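Local atomic coordinates of 70 kDa protein (Xanthomonas sp., PDB entry 4B2N), a protein that cleaves natural rubber (latex) processively with dioxygen, using two covalently bound c-type hemes. Residues 17-22 and 362-367; 61-66 and 411-416; 297-302 and 494-499; 394-397 and 401-404. One frame throughout, in Å; residues are numbered along the deposited sequence.

Interaction 1. Residues 17-22 and 362-367; sequences PLLDQA and QGAVIY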
# COMPACT_ATOMS: atom_id res chain seq x y z
N PRO A 17 15.47 -3.22 -29.15
CA PRO A 17 14.22 -3.97 -29.04
C PRO A 17 13.00 -3.16 -28.54
O PRO A 17 13.15 -2.10 -27.91
CB PRO A 17 14.56 -5.07 -28.01
CG PRO A 17 15.61 -4.44 -27.16
CD PRO A 17 16.44 -3.62 -28.12
N LEU A 18 11.82 -3.67 -28.85
CA LEU A 18 10.57 -3.14 -28.31
C LEU A 18 10.32 -3.82 -26.94
O LEU A 18 9.91 -3.17 -25.98
CB LEU A 18 9.39 -3.41 -29.28
CG LEU A 18 9.27 -2.58 -30.56
CD1 LEU A 18 8.26 -3.15 -31.53
CD2 LEU A 18 8.97 -1.11 -30.30
N LEU A 19 10.56 -5.12 -26.86
CA LEU A 19 10.25 -5.87 -25.64
C LEU A 19 11.44 -5.75 -24.71
O LEU A 19 12.57 -5.48 -25.14
CB LEU A 19 9.98 -7.33 -25.98
CG LEU A 19 8.77 -7.54 -26.88
CD1 LEU A 19 8.46 -9.03 -27.01
CD2 LEU A 19 7.53 -6.76 -26.41
N ASP A 20 11.21 -5.92 -23.42
CA ASP A 20 12.26 -5.89 -22.47
C ASP A 20 11.85 -6.76 -21.27
O ASP A 20 11.59 -6.22 -20.19
CB ASP A 20 12.40 -4.46 -21.99
CG ASP A 20 13.53 -4.29 -20.97
OD1 ASP A 20 14.40 -5.12 -20.86
OD2 ASP A 20 13.62 -3.27 -20.32
N GLN A 21 11.81 -8.06 -21.43
CA GLN A 21 11.42 -9.00 -20.35
C GLN A 21 12.61 -9.15 -19.38
O GLN A 21 13.69 -9.23 -19.80
CB GLN A 21 10.99 -10.32 -21.01
CG GLN A 21 9.90 -10.05 -22.07
CD GLN A 21 9.76 -11.14 -23.16
OE1 GLN A 21 10.39 -11.09 -24.24
NE2 GLN A 21 8.89 -12.11 -22.90
N ALA A 22 12.43 -9.08 -18.06
CA ALA A 22 13.63 -9.11 -17.17
C ALA A 22 13.29 -9.71 -15.88
O ALA A 22 12.18 -9.50 -15.38
CB ALA A 22 14.22 -7.75 -16.96
N GLN A 362 3.21 -5.65 -31.29
CA GLN A 362 2.15 -4.73 -31.71
C GLN A 362 1.65 -3.93 -30.50
O GLN A 362 1.46 -2.71 -30.56
CB GLN A 362 1.02 -5.50 -32.38
CG GLN A 362 1.48 -6.07 -33.72
CD GLN A 362 0.40 -6.81 -34.49
OE1 GLN A 362 0.49 -6.92 -35.72
NE2 GLN A 362 -0.60 -7.33 -33.80
N GLY A 363 1.46 -4.63 -29.38
CA GLY A 363 1.09 -3.97 -28.13
C GLY A 363 2.14 -2.95 -27.67
O GLY A 363 1.79 -1.92 -27.13
N ALA A 364 3.41 -3.25 -27.87
CA ALA A 364 4.45 -2.36 -27.44
C ALA A 364 4.33 -1.08 -28.18
O ALA A 364 4.48 -0.01 -27.62
CB ALA A 364 5.80 -2.98 -27.68
N VAL A 365 4.01 -1.19 -29.47
CA VAL A 365 3.86 -0.01 -30.29
C VAL A 365 2.65 0.80 -29.86
O VAL A 365 2.74 2.03 -29.81
CB VAL A 365 3.77 -0.37 -31.81
CG1 VAL A 365 3.59 0.91 -32.64
CG2 VAL A 365 5.08 -0.99 -32.24
N ILE A 366 1.53 0.12 -29.62
CA ILE A 366 0.32 0.79 -29.27
C ILE A 366 0.60 1.49 -27.96
O ILE A 366 0.30 2.67 -27.79
CB ILE A 366 -0.83 -0.22 -29.12
CG1 ILE A 366 -1.27 -0.78 -30.51
CG2 ILE A 366 -2.05 0.49 -28.50
CD1 ILE A 366 -1.87 -2.18 -30.37
N TYR A 367 1.19 0.74 -27.02
CA TYR A 367 1.49 1.27 -25.66
C TYR A 367 2.17 2.67 -25.77
O TYR A 367 1.73 3.65 -25.14
CB TYR A 367 2.35 0.26 -24.86
CG TYR A 367 2.70 0.84 -23.47
CD1 TYR A 367 3.72 1.73 -23.33
CD2 TYR A 367 1.96 0.52 -22.35
CE1 TYR A 367 4.00 2.33 -22.11
CE2 TYR A 367 2.24 1.10 -21.14
CZ TYR A 367 3.24 1.99 -21.02
OH TYR A 367 3.48 2.56 -19.80
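Leu18 and Leu19 make a small, purely apolar contact with Ala364 and Val365, joining the loop that precedes helix 27-32 to the flank of helix 357-369. The two segments are far apart in sequence, so this is where the N-terminal end of the model is laid against a helix from the second half of the chain. Leu18 does most of the work. Its CB sits over the methyl of Ala364 (CB to CB, 4.0 Å), and both side chains leave their backbones toward the opposite segment. From there the Leu18 chain runs on past the alanine: CG stands anti to the carbonyl carbon (chi1 -74°), and CD1 ends up 3.9 Å from CG2 of Val365. On the valine it is the branch beside the backbone N that is met. Leu19 leaves its backbone at an angle but bends its tip inward, bringing CD2 to 4.3 Å from Ala364 CB. Because the helix offers only a methyl here, the backbones come fairly close, with Leu18 CA 6.2 Å from Ala364 CA. Around the pair, Leu18 also touches Glu361 of the same helix and Arg400 and His401 of helix 399-402, while Leu19 and Ala364 both rest on Tyr658 of helix 649-660. The second heme lies about 11 Å from the side chain of Ala364. With no hydrogen bond across the two segments, the contact depends on shape and on the exclusion of water from leucine, alanine and valine, and it gives little directional preference.

Interaction 2. Residues 61-66 and 411-416; sequences LQFNAY and PRLKGV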
# COMPACT_ATOMS: atom_id res chain seq x y z
N LEU A 61 6.19 11.84 -23.16
CA LEU A 61 6.01 11.77 -21.70
C LEU A 61 6.59 12.99 -20.97
O LEU A 61 7.79 13.27 -21.06
CB LEU A 61 6.66 10.49 -21.18
CG LEU A 61 6.80 10.32 -19.65
CD1 LEU A 61 5.42 10.32 -18.95
CD2 LEU A 61 7.52 9.04 -19.33
N GLN A 62 5.75 13.70 -20.24
CA GLN A 62 6.20 14.84 -19.42
C GLN A 62 6.02 14.47 -17.95
O GLN A 62 4.88 14.42 -17.50
CB GLN A 62 5.37 16.07 -19.73
CG GLN A 62 5.46 16.39 -21.22
CD GLN A 62 6.86 16.84 -21.58
OE1 GLN A 62 7.42 17.67 -20.90
NE2 GLN A 62 7.44 16.30 -22.64
N PHE A 63 7.10 14.25 -17.22
CA PHE A 63 6.98 13.93 -15.78
C PHE A 63 6.44 15.09 -14.99
O PHE A 63 6.76 16.25 -15.26
CB PHE A 63 8.33 13.52 -15.17
CG PHE A 63 8.97 12.33 -15.84
CD1 PHE A 63 8.38 11.04 -15.74
CD2 PHE A 63 10.17 12.48 -16.61
CE1 PHE A 63 8.99 9.92 -16.34
CE2 PHE A 63 10.75 11.37 -17.26
CZ PHE A 63 10.17 10.08 -17.11
N ASN A 64 5.73 14.81 -13.92
CA ASN A 64 5.28 15.92 -13.08
C ASN A 64 5.39 15.64 -11.62
O ASN A 64 5.07 16.53 -10.82
CB ASN A 64 3.89 16.40 -13.47
CG ASN A 64 2.82 15.41 -13.11
OD1 ASN A 64 3.04 14.49 -12.35
ND2 ASN A 64 1.64 15.58 -13.67
N ALA A 65 5.87 14.46 -11.24
CA ALA A 65 5.97 14.16 -9.81
C ALA A 65 7.44 13.96 -9.48
O ALA A 65 8.01 12.87 -9.73
CB ALA A 65 5.17 12.91 -9.47
N TYR A 66 8.05 15.02 -8.93
CA TYR A 66 9.47 15.03 -8.80
C TYR A 66 9.89 14.37 -7.53
O TYR A 66 9.22 14.51 -6.51
CB TYR A 66 10.07 16.42 -8.89
CG TYR A 66 9.81 17.10 -10.22
CD1 TYR A 66 10.14 16.49 -11.43
CD2 TYR A 66 9.21 18.34 -10.28
CE1 TYR A 66 9.90 17.12 -12.66
CE2 TYR A 66 8.95 18.97 -11.52
CZ TYR A 66 9.33 18.36 -12.70
OH TYR A 66 9.08 18.95 -13.94
N PRO A 411 17.71 7.71 -21.31
CA PRO A 411 17.41 6.27 -21.39
C PRO A 411 17.40 5.64 -20.00
O PRO A 411 16.73 4.64 -19.83
CB PRO A 411 18.56 5.69 -22.27
CG PRO A 411 19.20 6.89 -22.87
CD PRO A 411 18.99 8.06 -21.99
N ARG A 412 18.06 6.26 -19.01
CA ARG A 412 18.06 5.75 -17.62
C ARG A 412 16.70 5.84 -16.92
O ARG A 412 16.50 5.22 -15.87
CB ARG A 412 19.09 6.47 -16.76
CG ARG A 412 20.50 6.18 -17.22
CD ARG A 412 21.51 7.02 -16.44
NE ARG A 412 21.29 8.46 -16.60
CZ ARG A 412 21.89 9.39 -15.90
NH1 ARG A 412 22.81 9.05 -14.98
NH2 ARG A 412 21.60 10.68 -16.09
N LEU A 413 15.76 6.55 -17.54
CA LEU A 413 14.44 6.80 -16.99
C LEU A 413 13.39 5.77 -17.50
O LEU A 413 12.18 5.91 -17.28
CB LEU A 413 14.01 8.24 -17.30
CG LEU A 413 14.83 9.36 -16.65
CD1 LEU A 413 14.26 10.72 -17.09
CD2 LEU A 413 14.65 9.23 -15.14
N LYS A 414 13.88 4.73 -18.18
CA LYS A 414 13.01 3.69 -18.67
C LYS A 414 12.21 3.16 -17.49
O LYS A 414 12.80 2.82 -16.45
CB LYS A 414 13.87 2.57 -19.19
CG LYS A 414 13.12 1.39 -19.79
CD LYS A 414 14.10 0.49 -20.54
CE LYS A 414 15.24 0.11 -19.61
NZ LYS A 414 15.44 -1.33 -19.83
N GLY A 415 10.91 3.04 -17.67
CA GLY A 415 10.05 2.47 -16.62
C GLY A 415 9.72 3.33 -15.39
O GLY A 415 8.88 2.94 -14.59
N VAL A 416 10.33 4.50 -15.26
CA VAL A 416 9.99 5.41 -14.12
C VAL A 416 8.53 5.87 -14.18
O VAL A 416 8.05 6.28 -15.25
CB VAL A 416 10.94 6.65 -14.00
CG1 VAL A 416 10.45 7.64 -12.95
CG2 VAL A 416 12.35 6.20 -13.64
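Phe63 carries this contact, its ring reaching from the loop between helices 27-32 and 88-104 to Leu413 and Val416. CG of Phe63 is anti to the carbonyl carbon (chi1 -59°), which sends the ring toward the other segment. CE2, next to the far corner CZ, lies 3.6 Å from CD1 of Leu413, and the same methyl is 4.1 Å from Phe63 CZ; the methyl approaches the ring obliquely. At the other side of the ring CE1 meets Val416 twice. The carbonyl O of Val416 sits at the ring edge, near its plane and 3.9 Å from Phe63 CE1, probably a weak electrostatic attraction, and Val416 CG1 is a looser 4.3 Å from Phe63 CE1. Within its own segment, Leu61 CG lies above one face of the ring, offset toward its rim. All three partners are buried, and no hydrogen bond links the segments. Leu413 and Val416 can both meet one ring because the chain between them folds back, with Val416 N hydrogen-bonded to Leu413 O at 3.1 Å. That is a type II beta turn that starts on the last residue of the short 3-10 segment 411-413, with Gly415 at its third position taking the positive phi (75°) characteristic of that turn.

Interaction 3. Residues 297-302 and 494-499; sequences KTRQFW and IWEEPT. With HEC (heme c), chain C.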
# COMPACT_ATOMS: atom_id res chain seq x y z
N LYS A 297 9.30 4.32 -8.69
CA LYS A 297 8.33 5.33 -8.28
C LYS A 297 9.01 6.44 -7.54
O LYS A 297 9.55 6.24 -6.44
CB LYS A 297 7.22 4.66 -7.45
CG LYS A 297 6.45 3.68 -8.33
CD LYS A 297 5.49 2.77 -7.54
CE LYS A 297 4.15 3.52 -7.35
NZ LYS A 297 3.17 2.58 -6.62
N THR A 298 9.01 7.63 -8.14
CA THR A 298 9.54 8.84 -7.47
C THR A 298 8.79 9.25 -6.25
O THR A 298 9.40 9.89 -5.34
CB THR A 298 9.58 10.03 -8.47
OG1 THR A 298 8.22 10.28 -8.90
CG2 THR A 298 10.48 9.70 -9.71
N ARG A 299 7.52 8.81 -6.10
CA ARG A 299 6.71 9.22 -4.96
C ARG A 299 6.18 8.01 -4.19
O ARG A 299 6.12 6.91 -4.72
CB ARG A 299 5.46 10.04 -5.39
CG ARG A 299 5.76 11.15 -6.39
CD ARG A 299 6.69 12.22 -5.84
NE ARG A 299 6.06 13.01 -4.78
CZ ARG A 299 6.61 13.98 -4.07
NH1 ARG A 299 7.88 14.32 -4.25
NH2 ARG A 299 5.86 14.62 -3.16
N GLN A 300 5.65 8.32 -3.01
CA GLN A 300 4.92 7.35 -2.18
C GLN A 300 3.41 7.70 -2.26
O GLN A 300 3.04 8.86 -2.39
CB GLN A 300 5.38 7.52 -0.71
CG GLN A 300 6.89 7.51 -0.55
CD GLN A 300 7.41 6.15 -0.13
OE1 GLN A 300 8.52 6.02 0.38
NE2 GLN A 300 6.68 5.13 -0.46
N PHE A 301 2.58 6.67 -2.10
CA PHE A 301 1.19 6.76 -1.86
C PHE A 301 0.46 6.99 -3.16
O PHE A 301 1.05 7.44 -4.19
CB PHE A 301 0.88 7.80 -0.78
CG PHE A 301 1.25 7.36 0.64
CD1 PHE A 301 1.13 6.05 1.06
CD2 PHE A 301 1.67 8.32 1.58
CE1 PHE A 301 1.44 5.67 2.39
CE2 PHE A 301 1.96 7.95 2.91
CZ PHE A 301 1.85 6.61 3.33
N TRP A 302 -0.82 6.62 -3.15
CA TRP A 302 -1.62 6.69 -4.38
C TRP A 302 -1.75 8.06 -4.95
O TRP A 302 -1.97 8.19 -6.15
CB TRP A 302 -3.04 6.15 -4.11
CG TRP A 302 -3.04 4.66 -4.22
CD1 TRP A 302 -3.20 3.70 -3.21
CD2 TRP A 302 -2.90 3.93 -5.46
NE1 TRP A 302 -3.17 2.45 -3.75
CE2 TRP A 302 -3.02 2.53 -5.12
CE3 TRP A 302 -2.78 4.33 -6.83
CZ2 TRP A 302 -2.93 1.54 -6.09
CZ3 TRP A 302 -2.70 3.32 -7.81
CH2 TRP A 302 -2.80 1.95 -7.46
N ILE A 494 7.41 17.41 2.50
CA ILE A 494 6.12 18.07 2.48
C ILE A 494 5.08 17.09 1.95
O ILE A 494 5.31 16.45 0.91
CB ILE A 494 6.18 19.22 1.41
CG1 ILE A 494 7.10 20.31 1.90
CG2 ILE A 494 4.79 19.79 1.18
CD1 ILE A 494 6.76 20.74 3.32
N TRP A 495 3.90 17.03 2.58
CA TRP A 495 2.77 16.31 1.99
C TRP A 495 2.18 17.19 0.89
O TRP A 495 1.53 18.17 1.21
CB TRP A 495 1.70 16.07 3.04
CG TRP A 495 0.68 15.07 2.53
CD1 TRP A 495 -0.28 15.23 1.49
CD2 TRP A 495 0.56 13.66 2.93
NE1 TRP A 495 -0.95 14.05 1.27
CE2 TRP A 495 -0.48 13.06 2.09
CE3 TRP A 495 1.22 12.84 3.88
CZ2 TRP A 495 -0.86 11.75 2.22
CZ3 TRP A 495 0.84 11.49 3.98
CH2 TRP A 495 -0.19 10.97 3.19
N GLU A 496 2.40 16.88 -0.39
CA GLU A 496 1.89 17.74 -1.47
C GLU A 496 0.38 17.89 -1.48
O GLU A 496 -0.35 16.96 -1.14
CB GLU A 496 2.30 17.23 -2.86
CG GLU A 496 3.78 17.43 -3.10
CD GLU A 496 4.22 18.91 -3.17
OE1 GLU A 496 3.51 19.74 -3.76
OE2 GLU A 496 5.34 19.23 -2.71
N GLU A 497 -0.10 19.05 -1.86
CA GLU A 497 -1.52 19.20 -1.99
C GLU A 497 -2.03 18.17 -3.04
O GLU A 497 -1.47 18.08 -4.11
CB GLU A 497 -1.83 20.63 -2.42
CG GLU A 497 -3.30 20.80 -2.58
CD GLU A 497 -3.70 22.23 -2.71
OE1 GLU A 497 -2.79 23.07 -2.84
OE2 GLU A 497 -4.92 22.48 -2.60
N PRO A 498 -3.10 17.40 -2.74
CA PRO A 498 -3.48 16.43 -3.77
C PRO A 498 -4.08 17.01 -5.02
O PRO A 498 -4.86 17.94 -4.93
CB PRO A 498 -4.50 15.54 -3.10
CG PRO A 498 -4.91 16.18 -1.82
CD PRO A 498 -3.90 17.27 -1.51
N THR A 499 -3.77 16.40 -6.16
CA THR A 499 -4.32 16.81 -7.45
C THR A 499 -4.88 15.62 -8.25
O THR A 499 -5.68 15.80 -9.18
CB THR A 499 -3.23 17.47 -8.31
OG1 THR A 499 -2.17 16.54 -8.46
CG2 THR A 499 -2.66 18.70 -7.62
FE HEC C . 1.74 -0.05 3.55
CHA HEC C . 1.47 2.35 1.04
CHB HEC C . 5.24 0.24 3.47
CHC HEC C . 2.09 -1.90 6.53
CHD HEC C . -1.52 -0.82 3.27
NA HEC C . 3.04 1.02 2.58
C1A HEC C . 2.78 1.85 1.44
C2A HEC C . 3.98 2.26 0.74
C3A HEC C . 5.09 1.68 1.41
C4A HEC C . 4.48 0.91 2.51
CMA HEC C . 6.56 1.76 1.02
CAA HEC C . 4.12 3.15 -0.53
CBA HEC C . 3.80 2.25 -1.72
CGA HEC C . 3.71 3.02 -3.02
O1A HEC C . 3.07 4.12 -3.11
O2A HEC C . 4.24 2.44 -3.98
NB HEC C . 3.30 -0.58 4.76
C1B HEC C . 4.62 -0.48 4.55
C2B HEC C . 5.48 -1.04 5.59
C3B HEC C . 4.57 -1.64 6.48
C4B HEC C . 3.27 -1.37 5.87
CMB HEC C . 6.95 -0.92 5.55
CAB HEC C . 4.82 -2.33 7.79
CBB HEC C . 5.39 -1.51 8.80
NC HEC C . 0.60 -1.18 4.72
C1C HEC C . 0.78 -1.87 5.91
C2C HEC C . -0.42 -2.60 6.36
C3C HEC C . -1.47 -2.23 5.38
C4C HEC C . -0.81 -1.36 4.42
CMC HEC C . -0.47 -3.45 7.62
CAC HEC C . -2.92 -2.64 5.36
CBC HEC C . -3.60 -2.67 6.57
ND HEC C . 0.25 0.67 2.37
C1D HEC C . -1.01 0.24 2.41
C2D HEC C . -1.87 0.88 1.47
C3D HEC C . -0.99 1.81 0.83
C4D HEC C . 0.30 1.62 1.48
CMD HEC C . -3.31 0.68 1.16
CAD HEC C . -1.43 2.82 -0.17
CBD HEC C . -2.04 3.90 0.82
CGD HEC C . -2.68 5.01 0.02
O1D HEC C . -3.93 5.07 -0.10
O2D HEC C . -1.88 5.80 -0.58
O HOH W 1 6.98 16.23 -1.32
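The segment that binds the propionates of the first heme meets loop 494-499 at two places, Phe301 against Trp495 and Arg299 against the aliphatic part of Glu496. The aromatic planes are nearly parallel, 30° apart, but slid so far that they barely overlap, with 5.6 Å between the Phe301 ring centre and that of the six-membered ring of Trp495. The nearest atoms, Phe301 CD2 and Trp495 CH2, are 3.6 Å apart, each approaching the other ring obliquely. Arg299 begins strand 299-300, which pairs with strand 306-307 in a small antiparallel hairpin. Bent at chi2 and chi3, its side chain doubles back so that NE bonds Gly304 O, while NH2 packs 3.5 Å from Glu496 CG but stays 4.7 Å from Glu496 OE2, too far for a salt bridge. In the guanidinium plane a water bridges the segments, accepting from Arg299 NH2 at 2.7 Å and donating to Ile494 O at 2.8 Å. Beyond the strand the backbone turns to the heme. Phe301 N gives a bent bond to propionate O1A (2.8 Å, 146°), whereas the one from Trp302 N to O2D of the other propionate is almost straight (2.9 Å, 173°). Lys297 NZ donates a hydrogen bond to O2A, and Arg294, Thr286 and Arg432 also hydrogen-bond this heme.

Interaction 4. Residues 394-397 and 401-404; sequences HGVY and HAAD. With HEC (heme c), chain D.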
# COMPACT_ATOMS: atom_id res chain seq x y z
N HIS A 394 2.03 6.41 -17.72
CA HIS A 394 2.63 5.33 -16.96
C HIS A 394 4.16 5.25 -17.01
O HIS A 394 4.83 4.80 -16.07
CB HIS A 394 2.01 4.02 -17.39
CG HIS A 394 0.65 3.82 -16.87
ND1 HIS A 394 0.41 3.31 -15.61
CD2 HIS A 394 -0.56 3.99 -17.46
CE1 HIS A 394 -0.92 3.19 -15.44
NE2 HIS A 394 -1.53 3.62 -16.56
N GLY A 395 4.75 5.68 -18.11
CA GLY A 395 6.18 5.47 -18.29
C GLY A 395 6.55 4.83 -19.61
O GLY A 395 5.72 4.13 -20.22
N VAL A 396 7.80 5.02 -20.01
CA VAL A 396 8.34 4.37 -21.22
C VAL A 396 9.13 3.09 -20.88
O VAL A 396 10.10 3.13 -20.11
CB VAL A 396 9.31 5.34 -21.94
CG1 VAL A 396 9.97 4.65 -23.13
CG2 VAL A 396 8.57 6.59 -22.40
N TYR A 397 8.68 1.96 -21.45
CA TYR A 397 9.25 0.66 -21.11
C TYR A 397 10.17 0.14 -22.19
O TYR A 397 11.09 -0.58 -21.88
CB TYR A 397 8.18 -0.41 -20.81
CG TYR A 397 7.35 -0.06 -19.61
CD1 TYR A 397 7.95 0.26 -18.41
CD2 TYR A 397 5.97 0.01 -19.70
CE1 TYR A 397 7.18 0.65 -17.30
CE2 TYR A 397 5.18 0.43 -18.65
CZ TYR A 397 5.79 0.73 -17.44
OH TYR A 397 5.00 1.13 -16.40
N HIS A 401 12.08 3.06 -27.51
CA HIS A 401 11.51 4.35 -27.25
C HIS A 401 12.26 5.04 -26.17
O HIS A 401 12.36 6.27 -26.18
CB HIS A 401 10.05 4.18 -26.92
CG HIS A 401 9.23 3.73 -28.09
ND1 HIS A 401 9.18 2.44 -28.50
CD2 HIS A 401 8.44 4.44 -28.96
CE1 HIS A 401 8.39 2.33 -29.56
NE2 HIS A 401 7.96 3.54 -29.87
N ALA A 402 12.84 4.27 -25.22
CA ALA A 402 13.63 4.91 -24.15
C ALA A 402 14.84 5.67 -24.64
O ALA A 402 15.24 6.65 -24.02
CB ALA A 402 14.01 3.94 -23.05
N ALA A 403 15.43 5.21 -25.75
CA ALA A 403 16.57 5.91 -26.39
C ALA A 403 16.15 7.05 -27.32
O ALA A 403 17.00 7.63 -27.96
CB ALA A 403 17.43 4.91 -27.16
N ASP A 404 14.86 7.35 -27.42
CA ASP A 404 14.36 8.36 -28.40
C ASP A 404 13.85 9.57 -27.68
O ASP A 404 12.84 9.45 -26.97
CB ASP A 404 13.21 7.76 -29.20
CG ASP A 404 12.63 8.69 -30.25
OD1 ASP A 404 12.84 9.95 -30.24
OD2 ASP A 404 11.96 8.10 -31.13
FE HEC D . -3.51 3.81 -16.89
CHA HEC D . -4.23 2.80 -13.66
CHB HEC D . -2.86 0.45 -17.88
CHC HEC D . -3.30 4.70 -20.18
CHD HEC D . -3.05 7.01 -15.81
NA HEC D . -3.43 2.03 -15.93
C1A HEC D . -3.91 1.77 -14.63
C2A HEC D . -3.91 0.34 -14.33
C3A HEC D . -3.49 -0.35 -15.56
C4A HEC D . -3.28 0.71 -16.53
CMA HEC D . -3.32 -1.84 -15.73
CAA HEC D . -4.15 -0.34 -12.98
CBA HEC D . -2.74 -0.20 -12.30
CGA HEC D . -2.81 -0.60 -10.82
O1A HEC D . -3.96 -0.83 -10.34
O2A HEC D . -1.78 -0.76 -10.07
NB HEC D . -3.15 2.71 -18.71
C1B HEC D . -2.90 1.42 -18.96
C2B HEC D . -2.69 1.06 -20.37
C3B HEC D . -2.85 2.36 -21.05
C4B HEC D . -3.12 3.27 -19.96
CMB HEC D . -2.38 -0.31 -20.91
CAB HEC D . -2.80 2.66 -22.54
CBB HEC D . -3.85 2.10 -23.27
NC HEC D . -3.10 5.47 -17.80
C1C HEC D . -3.20 5.74 -19.20
C2C HEC D . -3.15 7.16 -19.55
C3C HEC D . -3.07 7.82 -18.28
C4C HEC D . -3.13 6.77 -17.23
CMC HEC D . -3.17 7.78 -20.94
CAC HEC D . -3.01 9.31 -18.11
CBC HEC D . -3.87 10.19 -18.65
ND HEC D . -3.54 4.69 -15.12
C1D HEC D . -3.42 5.98 -14.82
C2D HEC D . -3.59 6.39 -13.43
C3D HEC D . -3.95 5.15 -12.79
C4D HEC D . -3.92 4.20 -13.89
CMD HEC D . -3.46 7.76 -12.82
CAD HEC D . -4.26 4.94 -11.32
CBD HEC D . -5.79 4.98 -11.23
CGD HEC D . -6.30 4.74 -9.83
O1D HEC D . -7.07 5.54 -9.27
O2D HEC D . -5.87 3.75 -9.29
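Val396 lodges one methyl, CG1, against the backbone and side chains of His401 and Ala402, the last two residues of the short helix 399-402. CG1 is anti to the backbone N of Val396 (chi1 176°), which aims it across the short connection. It lies 3.6 Å from the N of Ala402, 3.8 Å from CB of His401 and 4.1 Å from CB of Ala402. The contact is apolar and buried. Only the CB of His401 takes part; its imidazole leads away, bonding Glu369 through NE2 and Ser398 through ND1, and stacks on His368. Past Ala402 the chain leaves the helix, and Asp404 N reaches back to His401 O at 3.0 Å. The Val396 carbonyl O accepts a backbone hydrogen bond from Gly415 N. Going back along the chain brings in Gly395, whose backbone, with positive phi (129°), leaves the helical range just after helix 391-394. His394, the last residue of that helix, closes the CXXCH signature of c-type cytochromes: Cys390 and Cys393 are bonded covalently to the second heme, and His394 NE2 binds its iron at 2.0 Å. His641 is the other axial ligand, so this iron has two histidines. The other ring nitrogen, His394 ND1, is hydrogen-bonded to Pro504 O, which should restrain rotation of the imidazole. Tyr397 heads away from 401-404, and the carbonyl O of Gly395 lies above one face of its ring, toward the rim; the backbone N of Tyr397 hydrogen-bonds His368 NE2, and its hydroxyl meets Leu506 N.

Overall arrangement
Interactions 1, 2 and 4 gather on the side of the second heme, whereas interaction 3, nearest the centre of the chain, grips the first. Interactions 2, 3 and 4 are buried; interaction 1 is only partly so. Interaction 4, nested within the loop that interaction 2 closes, joins it through Gly415 N and Val396 O. Interactions 1 and 2 are tied by the salt bridge between Asp20 and Lys414, and interactions 1 and 4 by Tyr367 OH on Gly395 O and Leu18 on His401. Ala65 O and Thr298 OG1 connect interactions 2 and 3. The first, second and fourth contacts are mainly apolar; the third adds a water bridge and an arginine against a glutamate's aliphatic part, while one of its segments also binds the propionates.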